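Local coordinates for protein muramoyltetrapeptide carboxypeptidase (Oxalobacter formigenes OXCC13, PDB 6UUK) that is probably a serine-type muramoyltetrapeptide carboxypeptidase of the S66 family, trimming peptidoglycan tetrapeptides at their C-terminal residue, at residues S184-T187 and L188-D192; I74-L77 and K78-G81; A227-A230 and G231-W234; G220-L223 and T224-A227. All blocks are in the same frame, centred on the assembly; numbering follows the deposited sequence.

Contact 1: S184-T187 and L188-D192; sequences SAFT and LNHFD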
ATOM      1  N   SER B 184     -15.260 -25.475   7.571  1.00 33.35           N
ATOM      2  CA  SER B 184     -14.051 -26.197   7.201  1.00 20.30           C
ATOM      3  C   SER B 184     -13.504 -26.924   8.423  1.00 20.73           C
ATOM      4  O   SER B 184     -13.155 -26.288   9.423  1.00 24.67           O
ATOM      5  CB  SER B 184     -13.000 -25.242   6.634  1.00 18.89           C
ATOM      6  OG  SER B 184     -11.795 -25.926   6.339  1.00 24.68           O
ATOM      7  N   ALA B 185     -13.433 -28.254   8.339  1.00 23.78           N
ATOM      8  CA  ALA B 185     -12.814 -29.022   9.411  1.00 25.03           C
ATOM      9  C   ALA B 185     -11.314 -28.771   9.480  1.00 25.93           C
ATOM     10  O   ALA B 185     -10.729 -28.808  10.567  1.00 23.40           O
ATOM     11  CB  ALA B 185     -13.099 -30.512   9.228  1.00 15.21           C
ATOM     12  N   PHE B 186     -10.679 -28.510   8.335  1.00 24.08           N
ATOM     13  CA  PHE B 186      -9.247 -28.223   8.324  1.00 19.91           C
ATOM     14  C   PHE B 186      -8.935 -26.951   9.102  1.00 21.44           C
ATOM     15  O   PHE B 186      -7.956 -26.899   9.855  1.00 24.40           O
ATOM     16  CB  PHE B 186      -8.753 -28.111   6.881  1.00 29.63           C
ATOM     17  CG  PHE B 186      -7.292 -27.783   6.756  1.00 25.86           C
ATOM     18  CD1 PHE B 186      -6.867 -26.467   6.659  1.00 22.85           C
ATOM     19  CD2 PHE B 186      -6.343 -28.791   6.721  1.00 20.96           C
ATOM     20  CE1 PHE B 186      -5.525 -26.163   6.540  1.00 20.21           C
ATOM     21  CE2 PHE B 186      -4.999 -28.492   6.601  1.00 23.20           C
ATOM     22  CZ  PHE B 186      -4.590 -27.177   6.510  1.00 19.82           C
ATOM     23  N   THR B 187      -9.757 -25.914   8.933  1.00 20.99           N
ATOM     24  CA  THR B 187      -9.498 -24.645   9.605  1.00 24.12           C
ATOM     25  C   THR B 187      -9.797 -24.738  11.097  1.00 25.59           C
ATOM     26  O   THR B 187      -8.999 -24.290  11.930  1.00 19.74           O
ATOM     27  CB  THR B 187     -10.329 -23.533   8.962  1.00 20.02           C
ATOM     28  OG1 THR B 187      -9.930 -23.365   7.595  1.00 15.81           O
ATOM     29  CG2 THR B 187     -10.138 -22.221   9.707  1.00 30.14           C
ATOM     30  N   LEU B 188     -10.940 -25.327  11.455  1.00 30.76           N
ATOM     31  CA  LEU B 188     -11.355 -25.347  12.853  1.00 23.58           C
ATOM     32  C   LEU B 188     -10.507 -26.299  13.688  1.00 28.43           C
ATOM     33  O   LEU B 188     -10.250 -26.023  14.866  1.00 28.82           O
ATOM     34  CB  LEU B 188     -12.836 -25.718  12.956  1.00 29.26           C
ATOM     35  CG  LEU B 188     -13.858 -24.576  12.919  1.00 32.78           C
ATOM     36  CD1 LEU B 188     -13.694 -23.703  11.681  1.00 33.48           C
ATOM     37  CD2 LEU B 188     -15.275 -25.125  13.000  1.00 24.83           C
ATOM     38  N   ASN B 189     -10.063 -27.415  13.107  1.00 25.26           N
ATOM     39  CA  ASN B 189      -9.233 -28.353  13.856  1.00 28.78           C
ATOM     40  C   ASN B 189      -7.813 -27.828  14.028  1.00 32.63           C
ATOM     41  O   ASN B 189      -7.200 -28.027  15.083  1.00 33.48           O
ATOM     42  CB  ASN B 189      -9.220 -29.718  13.166  1.00 33.17           C
ATOM     43  CG  ASN B 189     -10.591 -30.365  13.132  1.00 25.33           C
ATOM     44  OD1 ASN B 189     -11.602 -29.723  13.420  1.00 23.96           O
ATOM     45  ND2 ASN B 189     -10.635 -31.643  12.771  1.00 26.10           N
ATOM     46  N   HIS B 190      -7.270 -27.161  13.006  1.00 31.65           N
ATOM     47  CA  HIS B 190      -5.956 -26.544  13.148  1.00 28.42           C
ATOM     48  C   HIS B 190      -5.987 -25.386  14.137  1.00 25.68           C
ATOM     49  O   HIS B 190      -4.979 -25.110  14.797  1.00 24.01           O
ATOM     50  CB  HIS B 190      -5.442 -26.065  11.791  1.00 23.08           C
ATOM     51  CG  HIS B 190      -4.716 -27.117  11.011  1.00 23.54           C
ATOM     52  ND1 HIS B 190      -3.343 -27.244  11.034  1.00 26.30           N
ATOM     53  CD2 HIS B 190      -5.169 -28.088  10.184  1.00 28.77           C
ATOM     54  CE1 HIS B 190      -2.982 -28.249  10.257  1.00 30.06           C
ATOM     55  NE2 HIS B 190      -4.071 -28.778   9.729  1.00 28.81           N
ATOM     56  N   PHE B 191      -7.126 -24.703  14.254  1.00 25.60           N
ATOM     57  CA  PHE B 191      -7.240 -23.606  15.211  1.00 23.38           C
ATOM     58  C   PHE B 191      -7.291 -24.130  16.640  1.00 30.98           C
ATOM     59  O   PHE B 191      -6.557 -23.652  17.513  1.00 28.15           O
ATOM     60  CB  PHE B 191      -8.475 -22.762  14.898  1.00 29.34           C
ATOM     61  CG  PHE B 191      -8.822 -21.771  15.972  1.00 25.88           C
ATOM     62  CD1 PHE B 191      -8.064 -20.627  16.150  1.00 32.31           C
ATOM     63  CD2 PHE B 191      -9.910 -21.984  16.801  1.00 21.11           C
ATOM     64  CE1 PHE B 191      -8.382 -19.714  17.139  1.00 33.53           C
ATOM     65  CE2 PHE B 191     -10.234 -21.076  17.791  1.00 27.43           C
ATOM     66  CZ  PHE B 191      -9.470 -19.940  17.961  1.00 28.95           C
ATOM     67  N   ASP B 192      -8.152 -25.118  16.899  1.00 34.29           N
ATOM     68  CA  ASP B 192      -8.252 -25.682  18.240  1.00 30.48           C
ATOM     69  C   ASP B 192      -6.958 -26.367  18.661  1.00 37.15           C
ATOM     70  O   ASP B 192      -6.635 -26.404  19.853  1.00 34.44           O
ATOM     71  CB  ASP B 192      -9.416 -26.671  18.311  1.00 38.24           C
ATOM     72  CG  ASP B 192     -10.759 -26.011  18.068  1.00 37.30           C
ATOM     73  OD1 ASP B 192     -10.801 -24.770  17.937  1.00 35.25           O
ATOM     74  OD2 ASP B 192     -11.775 -26.734  18.009  1.00 40.96           O
TER
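Phe186 and His190 carry the aromatic contact of this helix start. CD2 of His190 lies over one face of the Phe186 ring, offset toward the rim, and NE2 comes 3.3 Å from CE2 of Phe186. The ring planes meet obliquely at 42°. At the edge of the imidazole, CD2 of His190 touches Phe186 O at 3.0 Å. Phe186 sends CG anti to its own N (chi1 179°), which turns the ring up the helix to the residue one turn on. With an alanine at Phe186, the imidazole of His190 would probably lose the surface it rests on and be freer to turn.

The hydrogen bonds begin at the cap. Ser184 OG accepts from Thr187 N at 3.3 Å, and also pairs with Asp319. The backbone bonds follow: Leu188 N to Ser184 O, Asn189 N to Ala185 O, His190 N to Phe186 O and Phe191 N to Thr187 O. The hydroxyl of Thr187 bonds to the loop at Lys318 and Lys320, and Asn189 OD1 to Arg80.

In packing, CD1 of Leu188 lies 3.5 Å from the carbonyl oxygen Ser184 O, and the Leu188 side chain touches Arg80. This is a serine N-cap opening helix 185-196, followed by an i to i+4 aromatic pair.

Contact 2: I74-L77 and K78-G81; sequences IGVL and KSRG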
ATOM      1  N   ILE B  74     -21.516 -18.018  17.202  1.00 18.82           N
ATOM      2  CA  ILE B  74     -21.377 -18.308  18.625  1.00 22.92           C
ATOM      3  C   ILE B  74     -21.813 -19.738  18.922  1.00 19.80           C
ATOM      4  O   ILE B  74     -21.212 -20.424  19.758  1.00 18.27           O
ATOM      5  CB  ILE B  74     -22.170 -17.283  19.457  1.00 20.01           C
ATOM      6  CG1 ILE B  74     -21.608 -15.876  19.245  1.00 15.88           C
ATOM      7  CG2 ILE B  74     -22.144 -17.647  20.934  1.00 16.01           C
ATOM      8  CD1 ILE B  74     -22.360 -14.797  19.991  1.00 20.54           C
ATOM      9  N   GLY B  75     -22.857 -20.212  18.237  1.00 18.51           N
ATOM     10  CA  GLY B  75     -23.294 -21.584  18.427  1.00 18.67           C
ATOM     11  C   GLY B  75     -22.254 -22.604  18.009  1.00 21.36           C
ATOM     12  O   GLY B  75     -22.169 -23.686  18.596  1.00 24.64           O
ATOM     13  N   VAL B  76     -21.453 -22.280  16.992  1.00 25.01           N
ATOM     14  CA  VAL B  76     -20.371 -23.171  16.585  1.00 19.53           C
ATOM     15  C   VAL B  76     -19.307 -23.239  17.673  1.00 25.86           C
ATOM     16  O   VAL B  76     -18.838 -24.322  18.041  1.00 27.76           O
ATOM     17  CB  VAL B  76     -19.777 -22.716  15.240  1.00 21.67           C
ATOM     18  CG1 VAL B  76     -18.615 -23.614  14.842  1.00 19.89           C
ATOM     19  CG2 VAL B  76     -20.848 -22.713  14.161  1.00 21.46           C
ATOM     20  N   LEU B  77     -18.910 -22.079  18.203  1.00 25.60           N
ATOM     21  CA  LEU B  77     -17.969 -22.055  19.318  1.00 26.59           C
ATOM     22  C   LEU B  77     -18.538 -22.763  20.540  1.00 30.96           C
ATOM     23  O   LEU B  77     -17.784 -23.337  21.335  1.00 41.39           O
ATOM     24  CB  LEU B  77     -17.601 -20.611  19.658  1.00 28.87           C
ATOM     25  CG  LEU B  77     -16.910 -19.824  18.540  1.00 31.86           C
ATOM     26  CD1 LEU B  77     -16.964 -18.328  18.812  1.00 20.16           C
ATOM     27  CD2 LEU B  77     -15.472 -20.287  18.378  1.00 36.16           C
ATOM     28  N   LYS B  78     -19.862 -22.736  20.705  1.00 35.16           N
ATOM     29  CA  LYS B  78     -20.497 -23.490  21.780  1.00 32.52           C
ATOM     30  C   LYS B  78     -20.439 -24.988  21.505  1.00 37.03           C
ATOM     31  O   LYS B  78     -20.111 -25.781  22.396  1.00 36.55           O
ATOM     32  CB  LYS B  78     -21.946 -23.033  21.950  1.00 37.65           C
ATOM     33  CG  LYS B  78     -22.795 -23.964  22.798  1.00 51.42           C
ATOM     34  CD  LYS B  78     -24.275 -23.742  22.533  1.00 56.66           C
ATOM     35  CE  LYS B  78     -24.612 -23.993  21.071  1.00 32.94           C
ATOM     36  NZ  LYS B  78     -26.057 -23.776  20.784  1.00 32.31           N
ATOM     37  N   SER B  79     -20.754 -25.392  20.271  1.00 32.00           N
ATOM     38  CA  SER B  79     -20.761 -26.810  19.932  1.00 30.65           C
ATOM     39  C   SER B  79     -19.372 -27.424  20.046  1.00 35.18           C
ATOM     40  O   SER B  79     -19.244 -28.614  20.357  1.00 34.99           O
ATOM     41  CB  SER B  79     -21.316 -27.010  18.521  1.00 31.13           C
ATOM     42  OG  SER B  79     -20.513 -26.349  17.559  1.00 31.57           O
ATOM     43  N   ARG B  80     -18.326 -26.638  19.801  1.00 35.49           N
ATOM     44  CA  ARG B  80     -16.961 -27.122  19.957  1.00 39.28           C
ATOM     45  C   ARG B  80     -16.468 -27.031  21.396  1.00 42.97           C
ATOM     46  O   ARG B  80     -15.314 -27.388  21.662  1.00 47.93           O
ATOM     47  CB  ARG B  80     -16.020 -26.349  19.027  1.00 37.09           C
ATOM     48  CG  ARG B  80     -16.435 -26.399  17.564  1.00 32.61           C
ATOM     49  CD  ARG B  80     -15.369 -25.818  16.650  1.00 33.53           C
ATOM     50  NE  ARG B  80     -14.205 -26.693  16.542  1.00 41.37           N
ATOM     51  CZ  ARG B  80     -14.096 -27.687  15.665  1.00 35.57           C
ATOM     52  NH1 ARG B  80     -15.085 -27.937  14.818  1.00 39.91           N
ATOM     53  NH2 ARG B  80     -13.000 -28.432  15.637  1.00 42.12           N
ATOM     54  N   GLY B  81     -17.303 -26.564  22.321  1.00 46.99           N
ATOM     55  CA  GLY B  81     -16.971 -26.576  23.732  1.00 38.75           C
ATOM     56  C   GLY B  81     -16.136 -25.402  24.200  1.00 43.59           C
ATOM     57  O   GLY B  81     -14.999 -25.584  24.643  1.00 49.78           O
TER
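Ser79 OG donates to Val76 O at 2.7 Å, a side chain bonding back to the carbonyl three residues earlier. Arg80 N reaches the same oxygen at 3.0 Å, and both donors come from one face of the carbonyl plane. Val76 O is thus gripped twice. The hydroxyl meets it at a C=O...OG angle of 112°, far more bent than the approach of the amide. Ser79 holds OG between its backbone N and carbonyl carbon (chi1 61°), which points the hydroxyl back along the helix.

Two further backbone bonds, Lys78 N to Ile74 O and Ser79 N to Gly75 O, complete the last turn. Gly81 N then bonds to Lys78 O at 2.9 Å.

The Lys78 chain bends at its third torsion and brings CE to 3.5 Å from Gly75 O. Arg80 lays CG 3.2 Å from Val76 O before its guanidinium leaves for a salt bridge with Asp192. Val76 packs on Leu188 of helix 185-196, while Ile74 and Leu77 touch Val84.

Gly81 leaves the helix with positive phi. Together these residues form the C-terminal end of helix 67-79, the helix of the beta-alpha-beta unit between strands 55-59 and 83-86.

Contact 3: A227-A230 and G231-W234; sequences AHMA and GTPW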
ATOM      1  N   ALA B 227       2.883  -3.918   4.139  1.00 18.33           N
ATOM      2  CA  ALA B 227       3.404  -2.783   3.384  1.00 18.95           C
ATOM      3  C   ALA B 227       2.871  -1.467   3.932  1.00 19.92           C
ATOM      4  O   ALA B 227       3.544  -0.434   3.839  1.00 24.48           O
ATOM      5  CB  ALA B 227       3.053  -2.930   1.904  1.00 13.70           C
ATOM      6  N   HIS B 228       1.665  -1.487   4.505  1.00 23.37           N
ATOM      7  CA  HIS B 228       1.138  -0.324   5.208  1.00 17.86           C
ATOM      8  C   HIS B 228       1.948   0.009   6.455  1.00 15.33           C
ATOM      9  O   HIS B 228       1.950   1.166   6.891  1.00 19.68           O
ATOM     10  CB  HIS B 228      -0.330  -0.567   5.575  1.00 19.33           C
ATOM     11  CG  HIS B 228      -0.918   0.482   6.465  1.00 24.44           C
ATOM     12  ND1 HIS B 228      -0.969   1.814   6.114  1.00 33.02           N
ATOM     13  CD2 HIS B 228      -1.485   0.393   7.691  1.00 30.76           C
ATOM     14  CE1 HIS B 228      -1.540   2.501   7.088  1.00 31.50           C
ATOM     15  NE2 HIS B 228      -1.864   1.663   8.055  1.00 32.47           N
HETATM   16  N   MSE B 229       2.640  -0.971   7.027  1.00 19.76           N
HETATM   17  CA  MSE B 229       3.439  -0.759   8.230  1.00 27.81           C
HETATM   18  C   MSE B 229       4.830  -0.215   7.922  1.00 23.45           C
HETATM   19  O   MSE B 229       5.583   0.126   8.833  1.00 28.86           O
HETATM   20  CB  MSE B 229       3.565  -2.063   9.019  1.00 28.34           C
HETATM   21  CG  MSE B 229       2.322  -2.454   9.788  1.00 22.66           C
HETATM   22 SE   MSE B 229       1.810  -1.085  11.071  0.24 25.08          SE
HETATM   23  CE  MSE B 229       0.941  -2.231  12.379  1.00 27.07           C
ATOM     24  N   ALA B 230       5.169  -0.145   6.638  1.00 16.09           N
ATOM     25  CA  ALA B 230       6.491   0.317   6.231  1.00 18.17           C
ATOM     26  C   ALA B 230       6.672   1.784   6.596  1.00 18.30           C
ATOM     27  O   ALA B 230       5.877   2.638   6.187  1.00 16.17           O
ATOM     28  CB  ALA B 230       6.683   0.107   4.731  1.00 18.41           C
ATOM     29  N   GLY B 231       7.718   2.078   7.367  1.00 15.28           N
ATOM     30  CA  GLY B 231       8.004   3.427   7.803  1.00 22.45           C
ATOM     31  C   GLY B 231       7.351   3.833   9.106  1.00 26.76           C
ATOM     32  O   GLY B 231       7.740   4.859   9.681  1.00 16.67           O
ATOM     33  N   THR B 232       6.376   3.063   9.594  1.00 17.56           N
ATOM     34  CA  THR B 232       5.677   3.380  10.828  1.00 15.01           C
ATOM     35  C   THR B 232       6.383   2.749  12.024  1.00 20.76           C
ATOM     36  O   THR B 232       7.000   1.686  11.900  1.00 22.11           O
ATOM     37  CB  THR B 232       4.237   2.879  10.766  1.00 15.67           C
ATOM     38  OG1 THR B 232       4.227   1.447  10.817  1.00 28.13           O
ATOM     39  CG2 THR B 232       3.576   3.333   9.473  1.00 20.32           C
ATOM     40  N   PRO B 233       6.311   3.386  13.198  1.00 19.06           N
ATOM     41  CA  PRO B 233       6.921   2.790  14.398  1.00 21.16           C
ATOM     42  C   PRO B 233       6.252   1.507  14.857  1.00 21.79           C
ATOM     43  O   PRO B 233       6.761   0.866  15.785  1.00 23.99           O
ATOM     44  CB  PRO B 233       6.774   3.896  15.455  1.00 18.75           C
ATOM     45  CG  PRO B 233       6.552   5.154  14.676  1.00 18.81           C
ATOM     46  CD  PRO B 233       5.791   4.737  13.459  1.00 16.57           C
ATOM     47  N   TRP B 234       5.131   1.114  14.249  1.00 19.71           N
ATOM     48  CA  TRP B 234       4.445  -0.110  14.635  1.00 19.03           C
ATOM     49  C   TRP B 234       5.012  -1.349  13.954  1.00 24.09           C
ATOM     50  O   TRP B 234       4.600  -2.464  14.292  1.00 22.95           O
ATOM     51  CB  TRP B 234       2.951   0.007  14.323  1.00 25.36           C
ATOM     52  CG  TRP B 234       2.326   1.274  14.821  1.00 18.64           C
ATOM     53  CD1 TRP B 234       2.065   2.398  14.094  1.00 15.06           C
ATOM     54  CD2 TRP B 234       1.888   1.550  16.157  1.00 20.61           C
ATOM     55  NE1 TRP B 234       1.490   3.357  14.893  1.00 21.31           N
ATOM     56  CE2 TRP B 234       1.371   2.860  16.164  1.00 14.72           C
ATOM     57  CE3 TRP B 234       1.883   0.815  17.347  1.00 18.19           C
ATOM     58  CZ2 TRP B 234       0.853   3.452  17.315  1.00 20.22           C
ATOM     59  CZ3 TRP B 234       1.369   1.405  18.488  1.00 12.92           C
ATOM     60  CH2 TRP B 234       0.862   2.709  18.464  1.00 22.27           C
TER
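A type II beta turn from Met229 to Thr232 carries the chain from the end region of helix 223-228 into the loop before strand 242-248. Thr232 closes it twice on one acceptor. Its N donates to Met229 O at 3.1 Å, and its hydroxyl OG1 donates to the same oxygen at 2.7 Å. Both donors stand above the carbonyl plane, on the same face. OG1 sits between the backbone N and the carbonyl carbon of Thr232 (chi1 70°), and this folds the hydroxyl back under the turn. The methyl CG2, anti to the carbonyl carbon, lies 3.7 Å from His228 O. Replacing Thr232 by a valine would take away the hydroxyl and would probably weaken the hold on Met229 O, leaving the turn to the hydrogen bond from the backbone N.

Gly231 has backbone angles at which a side chain would clash with Ala230 O.

Residue 229 is selenomethionine. Its chain bends at the second torsion (chi2 -59°) and crosses the Thr232 side chain at about a right angle, SE 3.5 Å from OG1. CE then meets CB of Trp234 at 3.6 Å. SE also makes a Met-aromatic contact with the indole, approaching its five-membered ring obliquely.

Trp234 NE1 bonds to Glu264 of the second subunit, and Ala230 O accepts from Gln261 of that subunit. Ala230 also packs on Ala230 of the second subunit. The contact is a glycine-containing type II turn, braced by a threonine hydroxyl, at the dimer interface.

Contact 4: G220-L223 and T224-A227; sequences GGNL and TMLA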
ATOM      1  N   GLY B 220       4.417 -12.023  10.350  1.00 12.93           N
ATOM      2  CA  GLY B 220       3.867 -11.542   9.105  1.00 12.58           C
ATOM      3  C   GLY B 220       2.357 -11.615   9.124  1.00 16.41           C
ATOM      4  O   GLY B 220       1.728 -11.614  10.187  1.00 21.66           O
ATOM      5  N   GLY B 221       1.772 -11.679   7.930  1.00 15.08           N
ATOM      6  CA  GLY B 221       0.330 -11.750   7.798  1.00 12.15           C
ATOM      7  C   GLY B 221      -0.168 -11.275   6.449  1.00 15.68           C
ATOM      8  O   GLY B 221       0.192 -11.839   5.412  1.00 18.53           O
ATOM      9  N   ASN B 222      -1.001 -10.238   6.450  1.00 17.27           N
ATOM     10  CA  ASN B 222      -1.538  -9.695   5.210  1.00 15.82           C
ATOM     11  C   ASN B 222      -0.510  -8.783   4.552  1.00 20.38           C
ATOM     12  O   ASN B 222       0.090  -7.932   5.214  1.00 21.95           O
ATOM     13  CB  ASN B 222      -2.834  -8.934   5.483  1.00 16.48           C
ATOM     14  CG  ASN B 222      -3.489  -8.424   4.215  1.00 18.68           C
ATOM     15  OD1 ASN B 222      -3.274  -7.284   3.809  1.00 17.03           O
ATOM     16  ND2 ASN B 222      -4.294  -9.270   3.583  1.00 21.03           N
ATOM     17  N   LEU B 223      -0.311  -8.964   3.244  1.00 13.14           N
ATOM     18  CA  LEU B 223       0.718  -8.203   2.540  1.00 14.99           C
ATOM     19  C   LEU B 223       0.376  -6.719   2.483  1.00 18.20           C
ATOM     20  O   LEU B 223       1.267  -5.868   2.592  1.00 24.62           O
ATOM     21  CB  LEU B 223       0.913  -8.764   1.132  1.00 15.26           C
ATOM     22  CG  LEU B 223       1.944  -8.044   0.260  1.00 21.83           C
ATOM     23  CD1 LEU B 223       3.317  -8.066   0.917  1.00 12.83           C
ATOM     24  CD2 LEU B 223       2.000  -8.660  -1.128  1.00 11.38           C
ATOM     25  N   THR B 224      -0.905  -6.388   2.308  1.00 20.58           N
ATOM     26  CA  THR B 224      -1.298  -4.984   2.239  1.00 19.27           C
ATOM     27  C   THR B 224      -1.097  -4.288   3.579  1.00 18.87           C
ATOM     28  O   THR B 224      -0.697  -3.118   3.626  1.00 18.16           O
ATOM     29  CB  THR B 224      -2.754  -4.866   1.783  1.00 17.36           C
ATOM     30  OG1 THR B 224      -2.918  -5.538   0.527  1.00 22.63           O
ATOM     31  CG2 THR B 224      -3.152  -3.406   1.622  1.00 25.28           C
HETATM   32  N   MSE B 225      -1.355  -4.991   4.677  1.00 14.54           N
HETATM   33  CA  MSE B 225      -1.217  -4.408   6.006  1.00 17.04           C
HETATM   34  C   MSE B 225       0.248  -4.320   6.424  1.00 18.31           C
HETATM   35  O   MSE B 225       0.625  -3.448   7.206  1.00 14.58           O
HETATM   36  CB  MSE B 225      -2.013  -5.220   7.029  1.00 19.15           C
HETATM   37  CG  MSE B 225      -3.439  -5.507   6.595  1.00 14.52           C
HETATM   38 SE   MSE B 225      -4.406  -3.894   6.080  1.00 28.04          SE
HETATM   39  CE  MSE B 225      -5.908  -4.727   5.155  1.00 22.93           C
ATOM     40  N   LEU B 226       1.073  -5.228   5.899  1.00 20.28           N
ATOM     41  CA  LEU B 226       2.501  -5.186   6.195  1.00 17.57           C
ATOM     42  C   LEU B 226       3.194  -4.064   5.431  1.00 15.11           C
ATOM     43  O   LEU B 226       4.012  -3.331   5.998  1.00 22.44           O
ATOM     44  CB  LEU B 226       3.146  -6.536   5.877  1.00 20.82           C
ATOM     45  CG  LEU B 226       2.853  -7.663   6.868  1.00 20.74           C
ATOM     46  CD1 LEU B 226       3.517  -8.957   6.427  1.00 25.59           C
ATOM     47  CD2 LEU B 226       3.306  -7.274   8.267  1.00 17.77           C
ATOM     48  N   ALA B 227       2.883  -3.918   4.139  1.00 18.33           N
ATOM     49  CA  ALA B 227       3.404  -2.783   3.384  1.00 18.95           C
ATOM     50  C   ALA B 227       2.871  -1.467   3.932  1.00 19.92           C
ATOM     51  O   ALA B 227       3.544  -0.434   3.839  1.00 24.48           O
ATOM     52  CB  ALA B 227       3.053  -2.930   1.904  1.00 13.70           C
TER
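The Asn222 carboxamide is the flat group that meets the start of the helix. OD1 accepts from Met225 N at 3.1 Å, with the donor in the carbonyl plane, on a lone pair. Thr224 N and CG of the selenomethionine Met225 lie on opposite sides of that plane. Thr224 N is 2.9 Å from OD1 of Asn222, and Met225 CG is 3.3 Å from the same OD1. The Met225 side chain crosses that of Asn222 obliquely. CB of Thr224 lies 3.2 Å from OD1 of Asn222. CG of Asn222 is anti to the backbone N (chi1 -176°), which swings the amide across the first turn. The Asn222 side chain also touches His316.

The backbone takes over beyond the cap. Leu226 N bonds to Asn222 O and Ala227 N to Leu223 O, both at 3.0 Å, the second almost straight at 173°.

Leu226 turns back to the strand. CG lies 3.2 Å from Asn222 O, and CD1 rests 3.7 Å from Gly220 CA and close to Gly221 N. Leu223 packs on Val255 and Met258 of helix 252-264. Thr224 OG1 bonds to Asp247, and Met225 meets Arg257 of the second subunit.

Asn222 therefore caps helix 223-228 where strand 213-222 ends, beside Glu246 and His316, both predicted members of the charge relay. One end of its amide holds the helix start, and at the other ND2 makes a weak bond to the carboxylate of Glu246. This is consistent with a second-shell role beside Glu246; the cap probably sets which way the amide faces.

Overall arrangement
All four contacts are local, each one turn or bend of the chain, and none closes a long loop. Contact 2 comes first, ending helix 67-79 in the LD-carboxypeptidase N-terminal domain. Contact 1 follows, starting helix 185-196, and the two touch: Arg80 of contact 2 reaches Asp192 and Asn189 of contact 1, so the C-terminal end of helix 67-79 is tied to the first turns of helix 185-196. Contact 4 then passes from strand 213-222 into helix 223-228, and contact 3 leaves that helix. None nests or crosses; contacts 4 and 3 overlap at Ala227. Contacts 2 and 3 lie on opposite sides of the chain's centre, about 36 Å between centres. Contacts 3 and 4 both touch the second subunit.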